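Local coordinates for toluene, o-xylene monooxygenase oxygenase subunit (PDB 2INC), which forms part of the oxygenase component of a bacterial monooxygenase that probably hydroxylates aromatic compounds such as toluene and o-xylene, at residues V185-P190 with G194-I199; E225-Q230 with E294-A299; P35-P38 with D42-L45; Q137-P140 with I144-C147. All blocks are in the same frame, centred on the assembly; numbering follows the deposited sequence.

Interactions 1, 2 and 4 are buried contacts of the helical body, whereas interaction 3 lies in a loop about 31 Å from the centre of the chain and is partly buried. Interactions 1 and 2 are neighbours: F195 of interaction 1 packs on A226, L227 and Y296 of interaction 2. Interaction 4 joins consecutive helices, as interaction 1 does, but on the opposite side of the chain's centre. The chemistry follows the place. Interaction 2 joins helices far apart in sequence through apolar groups and an aromatic face, interaction 4 packs alanine, proline and isoleucine beside a threonine hydroxyl, interaction 1 drapes an arginine over an indole, and interaction 3 presents polar groups to another protein chain.

Interaction 1 (V185-P190 with G194-I199); sequences VWENDP and GFRELI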
loop_
_atom_site.group_PDB
_atom_site.type_symbol
_atom_site.label_atom_id
_atom_site.label_comp_id
_atom_site.label_asym_id
_atom_site.label_seq_id
_atom_site.Cartn_x
_atom_site.Cartn_y
_atom_site.Cartn_z
ATOM N N VAL B 185 -18.311 15.966 40.104
ATOM C CA VAL B 185 -19.340 14.915 40.090
ATOM C C VAL B 185 -18.700 13.546 40.408
ATOM O O VAL B 185 -19.130 12.861 41.321
ATOM C CB VAL B 185 -20.073 14.863 38.736
ATOM C CG1 VAL B 185 -21.149 13.794 38.741
ATOM C CG2 VAL B 185 -20.751 16.171 38.461
ATOM N N TRP B 186 -17.676 13.146 39.638
ATOM C CA TRP B 186 -16.979 11.866 39.874
ATOM C C TRP B 186 -16.502 11.750 41.345
ATOM O O TRP B 186 -16.642 10.696 41.967
ATOM C CB TRP B 186 -15.789 11.769 38.900
ATOM C CG TRP B 186 -14.804 10.690 39.110
ATOM C CD1 TRP B 186 -13.483 10.851 39.471
ATOM C CD2 TRP B 186 -14.999 9.276 38.938
ATOM N NE1 TRP B 186 -12.866 9.650 39.526
ATOM C CE2 TRP B 186 -13.759 8.657 39.199
ATOM C CE3 TRP B 186 -16.112 8.477 38.635
ATOM C CZ2 TRP B 186 -13.575 7.279 39.143
ATOM C CZ3 TRP B 186 -15.928 7.081 38.573
ATOM C CH2 TRP B 186 -14.675 6.504 38.832
ATOM N N GLU B 187 -15.922 12.833 41.878
ATOM C CA GLU B 187 -15.403 12.781 43.262
ATOM C C GLU B 187 -16.428 12.870 44.384
ATOM O O GLU B 187 -16.156 12.317 45.456
ATOM C CB GLU B 187 -14.369 13.890 43.450
ATOM C CG GLU B 187 -13.099 13.575 42.687
ATOM C CD GLU B 187 -12.072 14.676 42.817
ATOM O OE1 GLU B 187 -12.329 15.600 43.571
ATOM O OE2 GLU B 187 -11.022 14.651 42.152
ATOM N N ASN B 188 -17.591 13.516 44.149
ATOM C CA ASN B 188 -18.560 13.825 45.209
ATOM C C ASN B 188 -19.994 13.329 45.085
ATOM O O ASN B 188 -20.735 13.357 46.067
ATOM C CB ASN B 188 -18.567 15.345 45.504
ATOM C CG ASN B 188 -17.198 15.879 45.777
ATOM O OD1 ASN B 188 -16.630 15.607 46.839
ATOM N ND2 ASN B 188 -16.629 16.600 44.831
ATOM N N ASP B 189 -20.423 12.874 43.900
ATOM C CA ASP B 189 -21.818 12.528 43.735
ATOM C C ASP B 189 -22.019 11.111 44.219
ATOM O O ASP B 189 -21.320 10.219 43.737
ATOM C CB ASP B 189 -22.206 12.630 42.221
ATOM C CG ASP B 189 -23.695 12.445 41.967
ATOM O OD1 ASP B 189 -24.252 13.219 41.151
ATOM O OD2 ASP B 189 -24.325 11.510 42.513
ATOM N N PRO B 190 -23.012 10.880 45.109
ATOM C CA PRO B 190 -23.245 9.534 45.614
ATOM C C PRO B 190 -23.380 8.542 44.480
ATOM O O PRO B 190 -22.987 7.369 44.689
ATOM C CB PRO B 190 -24.609 9.616 46.320
ATOM C CG PRO B 190 -24.823 11.120 46.575
ATOM C CD PRO B 190 -23.954 11.877 45.675
ATOM N N GLY B 194 -19.866 4.277 44.459
ATOM C CA GLY B 194 -19.697 2.820 44.309
ATOM C C GLY B 194 -18.630 2.581 43.274
ATOM O O GLY B 194 -17.634 1.948 43.578
ATOM N N PHE B 195 -18.820 3.066 42.039
ATOM C CA PHE B 195 -17.763 2.912 41.008
ATOM C C PHE B 195 -16.396 3.436 41.355
ATOM O O PHE B 195 -15.379 2.814 41.044
ATOM C CB PHE B 195 -18.192 3.514 39.662
ATOM C CG PHE B 195 -19.082 2.556 38.857
ATOM C CD1 PHE B 195 -20.396 2.898 38.541
ATOM C CD2 PHE B 195 -18.616 1.275 38.533
ATOM C CE1 PHE B 195 -21.242 1.961 37.882
ATOM C CE2 PHE B 195 -19.413 0.374 37.879
ATOM C CZ PHE B 195 -20.761 0.730 37.549
ATOM N N ARG B 196 -16.339 4.605 41.954
ATOM C CA ARG B 196 -15.034 5.175 42.210
ATOM C C ARG B 196 -14.294 4.330 43.265
ATOM O O ARG B 196 -13.090 4.099 43.136
ATOM C CB ARG B 196 -15.249 6.584 42.696
ATOM C CG ARG B 196 -13.998 7.451 42.750
ATOM C CD ARG B 196 -14.388 8.758 43.428
ATOM N NE ARG B 196 -13.161 9.357 43.806
ATOM C CZ ARG B 196 -12.932 10.165 44.816
ATOM N NH1 ARG B 196 -13.877 10.573 45.657
ATOM N NH2 ARG B 196 -11.685 10.550 44.945
ATOM N N GLU B 197 -14.973 3.918 44.334
ATOM C CA GLU B 197 -14.355 3.036 45.331
ATOM C C GLU B 197 -13.901 1.755 44.682
ATOM O O GLU B 197 -12.767 1.331 44.897
ATOM C CB GLU B 197 -15.345 2.716 46.479
ATOM C CG GLU B 197 -14.750 1.769 47.548
ATOM C CD GLU B 197 -15.606 1.629 48.795
ATOM O OE1 GLU B 197 -16.771 2.111 48.845
ATOM O OE2 GLU B 197 -15.115 0.987 49.736
ATOM N N LEU B 198 -14.788 1.119 43.918
ATOM C CA LEU B 198 -14.444 -0.108 43.211
ATOM C C LEU B 198 -13.161 0.041 42.341
ATOM O O LEU B 198 -12.192 -0.696 42.509
ATOM C CB LEU B 198 -15.601 -0.489 42.313
ATOM C CG LEU B 198 -15.326 -1.698 41.402
ATOM C CD1 LEU B 198 -14.868 -3.004 42.140
ATOM C CD2 LEU B 198 -16.539 -1.956 40.524
ATOM N N ILE B 199 -13.161 1.006 41.428
ATOM C CA ILE B 199 -12.017 1.166 40.541
ATOM C C ILE B 199 -10.762 1.667 41.317
ATOM O O ILE B 199 -9.670 1.202 41.016
ATOM C CB ILE B 199 -12.341 2.041 39.303
ATOM C CG1 ILE B 199 -11.282 1.827 38.193
ATOM C CG2 ILE B 199 -12.253 3.494 39.664
ATOM C CD1 ILE B 199 -11.066 0.319 37.688
#
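W186 and R196 meet at the corner between the consecutive helices 182-188 and 190-202. The aliphatic part of R196 lies over one face of the indole, its CG 4.0 Å from the centroid of the W186 six-membered ring, a CH-pi contact. With CG anti to the backbone N (chi1 -168°) and the chain extended to NE, the arginine runs across the ring toward the end of the first helix. Its guanidinium stops over E187, whose CG lies 4.0 Å above the R196 plane, over its centre. R196 NH1 is 2.9 Å from E187 O, but at an angle too poor for a hydrogen bond, and the E187 carboxylate pairs with R183. An arginine suits the spot because its methylenes lie on the indole while NE goes on to a salt bridge with E200. D189 makes the corner: it is the first residue to leave the first helix and the N-cap of the next, where its OD2 accepts from A191 N. Shortening R196 to an alanine would probably uncover this indole face and take from E200 the charge that R196 NE offers it. At the indole edge, in the ring plane, I199 CG2 touches W186 CH2 at 4.0 Å.

Interaction 2 (E225-Q230 with E294-A299); sequences EALLQQ and EAYCSA
A buried, apolar helix-to-helix contact joins A226 and L227 of helix 208-237 to Y296 and C297 of helix 274-299. The axes of the two short segments come within 10.3 Å of each other and their directions differ by 34°, so the helices run roughly the same way. Y296 reaches across. Its CG stands anti to the backbone N (chi1 -178°), which carries the ring over to the other helix. There L227 CD1 sits over one ring face, 3.9 Å from the Y296 centroid and offset toward the rim, in a CH-pi contact; the leucine and tyrosine side chains cross at about a right angle. A226 suits the place where the two backbones are nearest, its CA 6.6 Å from the CA of C297, because its single methyl lets the helices come close: A226 CB reaches Y296 CD2 at 3.7 Å and C297 SG at 4.0 Å. All this belongs to an all-helical body consistent with the ferritin-like bundle of the hydroxylase family. Helix 208-237 has a wider pi-type turn here, with Q230 N bonded to E225 O. The tyrosine's polar tip, buried among hydrocarbon, is satisfied by a hydrogen bond between Y296 OH and F117 O, and its ring also meets those of F117 and W192 edge-to-face. C297 leans on I307 of helix 303-319.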
loop_
_atom_site.group_PDB
_atom_site.type_symbol
_atom_site.label_atom_id
_atom_site.label_comp_id
_atom_site.label_asym_id
_atom_site.label_seq_id
_atom_site.Cartn_x
_atom_site.Cartn_y
_atom_site.Cartn_z
ATOM N N GLU B 225 -22.490 -2.747 31.939
ATOM C CA GLU B 225 -23.948 -2.889 32.117
ATOM C C GLU B 225 -24.601 -1.599 32.624
ATOM O O GLU B 225 -25.624 -1.174 32.100
ATOM C CB GLU B 225 -24.314 -4.143 32.931
ATOM C CG GLU B 225 -23.969 -5.489 32.216
ATOM C CD GLU B 225 -24.427 -5.618 30.736
ATOM O OE1 GLU B 225 -25.618 -5.340 30.429
ATOM O OE2 GLU B 225 -23.601 -6.029 29.865
ATOM N N ALA B 226 -23.969 -0.914 33.559
ATOM C CA ALA B 226 -24.505 0.361 34.006
ATOM C C ALA B 226 -24.441 1.463 32.948
ATOM O O ALA B 226 -25.458 2.098 32.598
ATOM C CB ALA B 226 -23.811 0.803 35.326
ATOM N N LEU B 227 -23.246 1.686 32.420
ATOM C CA LEU B 227 -22.980 2.856 31.606
ATOM C C LEU B 227 -23.253 2.636 30.146
ATOM O O LEU B 227 -23.553 3.572 29.440
ATOM C CB LEU B 227 -21.538 3.316 31.783
ATOM C CG LEU B 227 -21.298 4.268 32.943
ATOM C CD1 LEU B 227 -21.443 3.574 34.325
ATOM C CD2 LEU B 227 -19.931 4.829 32.805
ATOM N N LEU B 228 -23.149 1.419 29.639
ATOM C CA LEU B 228 -23.412 1.287 28.214
ATOM C C LEU B 228 -24.826 0.754 28.064
ATOM O O LEU B 228 -25.667 1.395 27.428
ATOM C CB LEU B 228 -22.376 0.387 27.510
ATOM C CG LEU B 228 -20.906 0.763 27.673
ATOM C CD1 LEU B 228 -20.014 -0.203 26.865
ATOM C CD2 LEU B 228 -20.658 2.215 27.275
ATOM N N GLN B 229 -25.095 -0.375 28.695
ATOM C CA GLN B 229 -26.389 -0.988 28.557
ATOM C C GLN B 229 -27.541 -0.132 29.113
ATOM O O GLN B 229 -28.443 0.218 28.365
ATOM C CB GLN B 229 -26.390 -2.388 29.134
ATOM C CG GLN B 229 -27.595 -3.211 28.721
ATOM C CD GLN B 229 -27.645 -3.469 27.250
ATOM O OE1 GLN B 229 -26.619 -3.673 26.605
ATOM N NE2 GLN B 229 -28.834 -3.479 26.701
ATOM N N GLN B 230 -27.507 0.214 30.399
ATOM C CA GLN B 230 -28.681 0.792 31.038
ATOM C C GLN B 230 -28.790 2.259 30.662
ATOM O O GLN B 230 -29.868 2.740 30.318
ATOM C CB GLN B 230 -28.607 0.620 32.565
ATOM C CG GLN B 230 -28.734 -0.842 33.037
ATOM C CD GLN B 230 -30.022 -1.474 32.620
ATOM O OE1 GLN B 230 -31.074 -0.866 32.767
ATOM N NE2 GLN B 230 -29.961 -2.682 32.054
ATOM N N GLU B 294 -25.554 -0.505 42.363
ATOM C CA GLU B 294 -26.631 -0.025 43.217
ATOM C C GLU B 294 -26.639 1.488 43.225
ATOM O O GLU B 294 -27.688 2.060 42.975
ATOM C CB GLU B 294 -26.559 -0.625 44.626
ATOM C CG GLU B 294 -27.138 -2.069 44.644
ATOM C CD GLU B 294 -26.701 -2.893 45.886
ATOM O OE1 GLU B 294 -26.183 -2.284 46.834
ATOM O OE2 GLU B 294 -26.820 -4.148 45.872
ATOM N N ALA B 295 -25.485 2.127 43.456
ATOM C CA ALA B 295 -25.454 3.572 43.674
ATOM C C ALA B 295 -25.762 4.331 42.394
ATOM O O ALA B 295 -26.444 5.363 42.418
ATOM C CB ALA B 295 -24.152 4.002 44.182
ATOM N N TYR B 296 -25.251 3.821 41.273
ATOM C CA TYR B 296 -25.398 4.502 39.999
ATOM C C TYR B 296 -26.813 4.317 39.460
ATOM O O TYR B 296 -27.499 5.266 39.194
ATOM C CB TYR B 296 -24.330 3.980 39.010
ATOM C CG TYR B 296 -24.335 4.633 37.639
ATOM C CD1 TYR B 296 -23.587 5.774 37.393
ATOM C CD2 TYR B 296 -25.044 4.072 36.586
ATOM C CE1 TYR B 296 -23.580 6.387 36.150
ATOM C CE2 TYR B 296 -25.064 4.685 35.306
ATOM C CZ TYR B 296 -24.318 5.840 35.103
ATOM O OH TYR B 296 -24.267 6.469 33.869
ATOM N N CYS B 297 -27.257 3.078 39.353
ATOM C CA CYS B 297 -28.508 2.794 38.721
ATOM C C CYS B 297 -29.708 3.207 39.563
ATOM O O CYS B 297 -30.734 3.553 39.016
ATOM C CB CYS B 297 -28.580 1.316 38.367
ATOM S SG CYS B 297 -27.426 0.857 37.037
ATOM N N SER B 298 -29.577 3.219 40.882
ATOM C CA SER B 298 -30.703 3.613 41.707
ATOM C C SER B 298 -31.020 5.074 41.455
ATOM O O SER B 298 -32.152 5.512 41.642
ATOM C CB SER B 298 -30.433 3.370 43.193
ATOM O OG SER B 298 -29.526 4.367 43.647
ATOM N N ALA B 299 -30.025 5.829 41.026
ATOM C CA ALA B 299 -30.198 7.267 40.827
ATOM C C ALA B 299 -30.780 7.592 39.462
ATOM O O ALA B 299 -31.243 8.707 39.247
ATOM C CB ALA B 299 -28.891 7.997 41.037
#

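Interaction 3 (P35-P38 with D42-L45); sequences PERP and DSNL
R37 and S43 bring two irregular segments of one loop together, their CA atoms 5.2 Å apart. The segment 42-45 folds as a type I beta turn that delivers L45 to the N-cap position of helix 46-56. An Asx turn reinforces it: D42 OD2 accepts from N44 N at 2.7 Å with an N-H...O angle of 158°, the donor meeting the anti side of the carboxylate oxygen, 28° out of its plane. Aspartate suits the place because its short side chain can reach back to a backbone N two residues on. Across the contact R37 does most of the touching. Its chain is bent at the third torsion (chi3 -67°), which turns the guanidinium aside so that NH1 points to the turn and S43 CB lies 3.9 Å above one face of the R37 group, toward its rim. R37 CG rests against the same S43 CB, while D42 CA stands at the guanidinium edge, 3.8 Å from R37 NH1. R37 NH1 and S43 N come to 3.4 Å, but both are donors and do not bond. R37 NH1 instead binds L41 O and a polar side chain of a neighbouring subunit, another protein. S43 N bonds to a polar side chain there, and D42 OD1 to the neighbour's backbone. Without the long side chain, as with an alanine here, L41 O and the neighbour's polar group would probably lose this donor, and S43 CB part of its cover. R37 NH1 and S43 N thus lie side by side, each directed at other acceptors, and the loop's polar groups serve the subunit interface.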
loop_
_atom_site.group_PDB
_atom_site.type_symbol
_atom_site.label_atom_id
_atom_site.label_comp_id
_atom_site.label_asym_id
_atom_site.label_seq_id
_atom_site.Cartn_x
_atom_site.Cartn_y
_atom_site.Cartn_z
ATOM N N PRO B 35 13.056 -16.797 36.110
ATOM C CA PRO B 35 12.194 -16.380 37.233
ATOM C C PRO B 35 12.940 -15.907 38.491
ATOM O O PRO B 35 12.351 -15.207 39.295
ATOM C CB PRO B 35 11.355 -17.614 37.534
ATOM C CG PRO B 35 11.391 -18.446 36.315
ATOM C CD PRO B 35 12.724 -18.162 35.621
ATOM N N GLU B 36 14.217 -16.242 38.645
ATOM C CA GLU B 36 14.966 -15.858 39.836
ATOM C C GLU B 36 15.599 -14.500 39.631
ATOM O O GLU B 36 15.949 -13.836 40.591
ATOM C CB GLU B 36 16.056 -16.906 40.116
ATOM C CG GLU B 36 15.758 -18.266 39.362
ATOM C CD GLU B 36 15.973 -18.196 37.780
ATOM O OE1 GLU B 36 15.670 -19.208 37.099
ATOM O OE2 GLU B 36 16.435 -17.155 37.204
ATOM N N ARG B 37 15.730 -14.100 38.363
ATOM C CA ARG B 37 16.290 -12.815 37.968
ATOM C C ARG B 37 15.658 -12.452 36.614
ATOM O O ARG B 37 16.282 -12.650 35.570
ATOM C CB ARG B 37 17.801 -12.897 37.815
ATOM C CG ARG B 37 18.499 -11.508 37.769
ATOM C CD ARG B 37 19.878 -11.644 37.142
ATOM N NE ARG B 37 20.739 -12.438 38.028
ATOM C CZ ARG B 37 21.573 -11.934 38.935
ATOM N NH1 ARG B 37 21.702 -10.615 39.101
ATOM N NH2 ARG B 37 22.296 -12.764 39.679
ATOM N N PRO B 38 14.419 -11.928 36.639
ATOM C CA PRO B 38 13.681 -11.551 35.439
ATOM C C PRO B 38 14.469 -10.619 34.522
ATOM O O PRO B 38 14.528 -10.826 33.329
ATOM C CB PRO B 38 12.469 -10.770 36.006
ATOM C CG PRO B 38 12.320 -11.170 37.360
ATOM C CD PRO B 38 13.642 -11.694 37.867
ATOM N N ASP B 42 21.056 -6.478 38.704
ATOM C CA ASP B 42 21.063 -7.030 40.054
ATOM C C ASP B 42 19.674 -7.593 40.432
ATOM O O ASP B 42 18.633 -6.996 40.122
ATOM C CB ASP B 42 21.511 -5.985 41.072
ATOM C CG ASP B 42 21.557 -6.532 42.489
ATOM O OD1 ASP B 42 22.677 -6.767 43.012
ATOM O OD2 ASP B 42 20.480 -6.699 43.121
ATOM N N SER B 43 19.668 -8.746 41.089
ATOM C CA SER B 43 18.426 -9.484 41.318
ATOM C C SER B 43 17.585 -8.898 42.435
ATOM O O SER B 43 16.460 -9.321 42.640
ATOM C CB SER B 43 18.738 -10.942 41.637
ATOM O OG SER B 43 19.434 -11.012 42.877
ATOM N N ASN B 44 18.120 -7.925 43.163
ATOM C CA ASN B 44 17.388 -7.337 44.303
ATOM C C ASN B 44 16.741 -5.959 44.017
ATOM O O ASN B 44 16.085 -5.397 44.888
ATOM C CB ASN B 44 18.260 -7.249 45.568
ATOM C CG ASN B 44 18.725 -8.600 46.047
ATOM O OD1 ASN B 44 19.934 -8.868 46.060
ATOM N ND2 ASN B 44 17.789 -9.499 46.339
ATOM N N LEU B 45 16.853 -5.459 42.795
ATOM C CA LEU B 45 16.158 -4.210 42.410
ATOM C C LEU B 45 14.655 -4.272 42.684
ATOM O O LEU B 45 14.063 -5.335 42.550
ATOM C CB LEU B 45 16.327 -3.924 40.906
ATOM C CG LEU B 45 17.575 -3.184 40.435
ATOM C CD1 LEU B 45 17.626 -3.249 38.897
ATOM C CD2 LEU B 45 17.531 -1.760 40.923
#

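Interaction 4 (Q137-P140 with I144-C147); sequences QIAP and ITNC
The side-chain torsions of I144 place its two branches on two neighbours. With CG2 anti to the backbone N and CG1 beside it (chi1 -63°), I144 CG2 meets A139 CB at 3.6 Å. The other branch continues extended (chi2 169°) until I144 CD1 touches P140 CD at 4.0 Å, the proline ring and the isoleucine lying at a slant to each other. T145 turns its hydroxyl toward the same alanine, T145 OG1 coming to 3.6 Å from A139 CB, so one methyl is met by both a branched aliphatic chain and a threonine. The contact joins the end of helix 121-138 to the start of helix 142-172 across a very short connection. A139 is the first residue to leave helical geometry, and its extended psi of 147° is what a residue preceding a proline readily adopts. The small methyl of A139 also lets the CA atoms of A139 and T145 come as near as 5.7 Å. P140 further packs on W65 and W208, I144 on F68 and L264, while T145 touches an aromatic side chain of a neighbouring subunit, another protein. The polar part of the threonine is spent elsewhere: T145 OG1 is hydrogen-bonded to H136 O, near the end of the preceding helix. The joint thus combines aliphatic packing between the helices with one buried hydroxyl bond that ties the start of the second helix to the carbonyl end of the first.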
loop_
_atom_site.group_PDB
_atom_site.type_symbol
_atom_site.label_atom_id
_atom_site.label_comp_id
_atom_site.label_asym_id
_atom_site.label_seq_id
_atom_site.Cartn_x
_atom_site.Cartn_y
_atom_site.Cartn_z
ATOM N N GLN B 137 1.381 -5.047 31.468
ATOM C CA GLN B 137 2.792 -5.044 31.814
ATOM C C GLN B 137 3.157 -6.149 32.843
ATOM O O GLN B 137 4.338 -6.453 33.042
ATOM C CB GLN B 137 3.210 -3.640 32.285
ATOM C CG GLN B 137 2.620 -3.213 33.585
ATOM C CD GLN B 137 2.657 -1.692 33.747
ATOM O OE1 GLN B 137 1.787 -0.938 33.245
ATOM N NE2 GLN B 137 3.613 -1.246 34.433
ATOM N N ILE B 138 2.168 -6.776 33.473
ATOM C CA ILE B 138 2.466 -7.839 34.473
ATOM C C ILE B 138 1.976 -9.238 34.012
ATOM O O ILE B 138 2.297 -10.242 34.667
ATOM C CB ILE B 138 1.838 -7.421 35.829
ATOM C CG1 ILE B 138 2.424 -8.125 37.073
ATOM C CG2 ILE B 138 0.306 -7.541 35.766
ATOM C CD1 ILE B 138 3.946 -7.886 37.333
ATOM N N ALA B 139 1.241 -9.325 32.911
ATOM C CA ALA B 139 0.804 -10.668 32.432
ATOM C C ALA B 139 2.015 -11.557 32.099
ATOM O O ALA B 139 3.047 -11.057 31.617
ATOM C CB ALA B 139 -0.091 -10.561 31.184
ATOM N N PRO B 140 1.887 -12.897 32.319
ATOM C CA PRO B 140 3.013 -13.787 32.030
ATOM C C PRO B 140 3.245 -14.342 30.601
ATOM O O PRO B 140 4.115 -15.208 30.450
ATOM C CB PRO B 140 2.750 -14.963 32.974
ATOM C CG PRO B 140 1.237 -15.041 33.006
ATOM C CD PRO B 140 0.732 -13.641 32.887
ATOM N N ILE B 144 -1.302 -12.970 26.166
ATOM C CA ILE B 144 -2.197 -12.394 27.184
ATOM C C ILE B 144 -1.958 -10.873 27.182
ATOM O O ILE B 144 -2.913 -10.099 27.094
ATOM C CB ILE B 144 -1.910 -12.939 28.574
ATOM C CG1 ILE B 144 -2.173 -14.438 28.622
ATOM C CG2 ILE B 144 -2.808 -12.269 29.633
ATOM C CD1 ILE B 144 -1.616 -15.049 29.960
ATOM N N THR B 145 -0.704 -10.452 27.275
ATOM C CA THR B 145 -0.376 -9.017 27.132
ATOM C C THR B 145 -1.018 -8.302 25.913
ATOM O O THR B 145 -1.552 -7.187 26.057
ATOM C CB THR B 145 1.152 -8.786 27.103
ATOM O OG1 THR B 145 1.666 -9.030 28.398
ATOM C CG2 THR B 145 1.456 -7.339 26.666
ATOM N N ASN B 146 -0.996 -8.918 24.728
ATOM C CA ASN B 146 -1.545 -8.255 23.561
ATOM C C ASN B 146 -3.057 -8.035 23.655
ATOM O O ASN B 146 -3.524 -6.994 23.235
ATOM C CB ASN B 146 -1.213 -8.986 22.283
ATOM C CG ASN B 146 0.243 -8.897 21.902
ATOM O OD1 ASN B 146 0.643 -9.500 20.911
ATOM N ND2 ASN B 146 1.049 -8.157 22.689
ATOM N N CYS B 147 -3.820 -8.995 24.192
ATOM C CA CYS B 147 -5.247 -8.753 24.425
ATOM C C CYS B 147 -5.443 -7.485 25.296
ATOM O O CYS B 147 -6.349 -6.718 25.029
ATOM C CB CYS B 147 -5.865 -9.913 25.107
ATOM S SG CYS B 147 -5.912 -11.283 23.976
#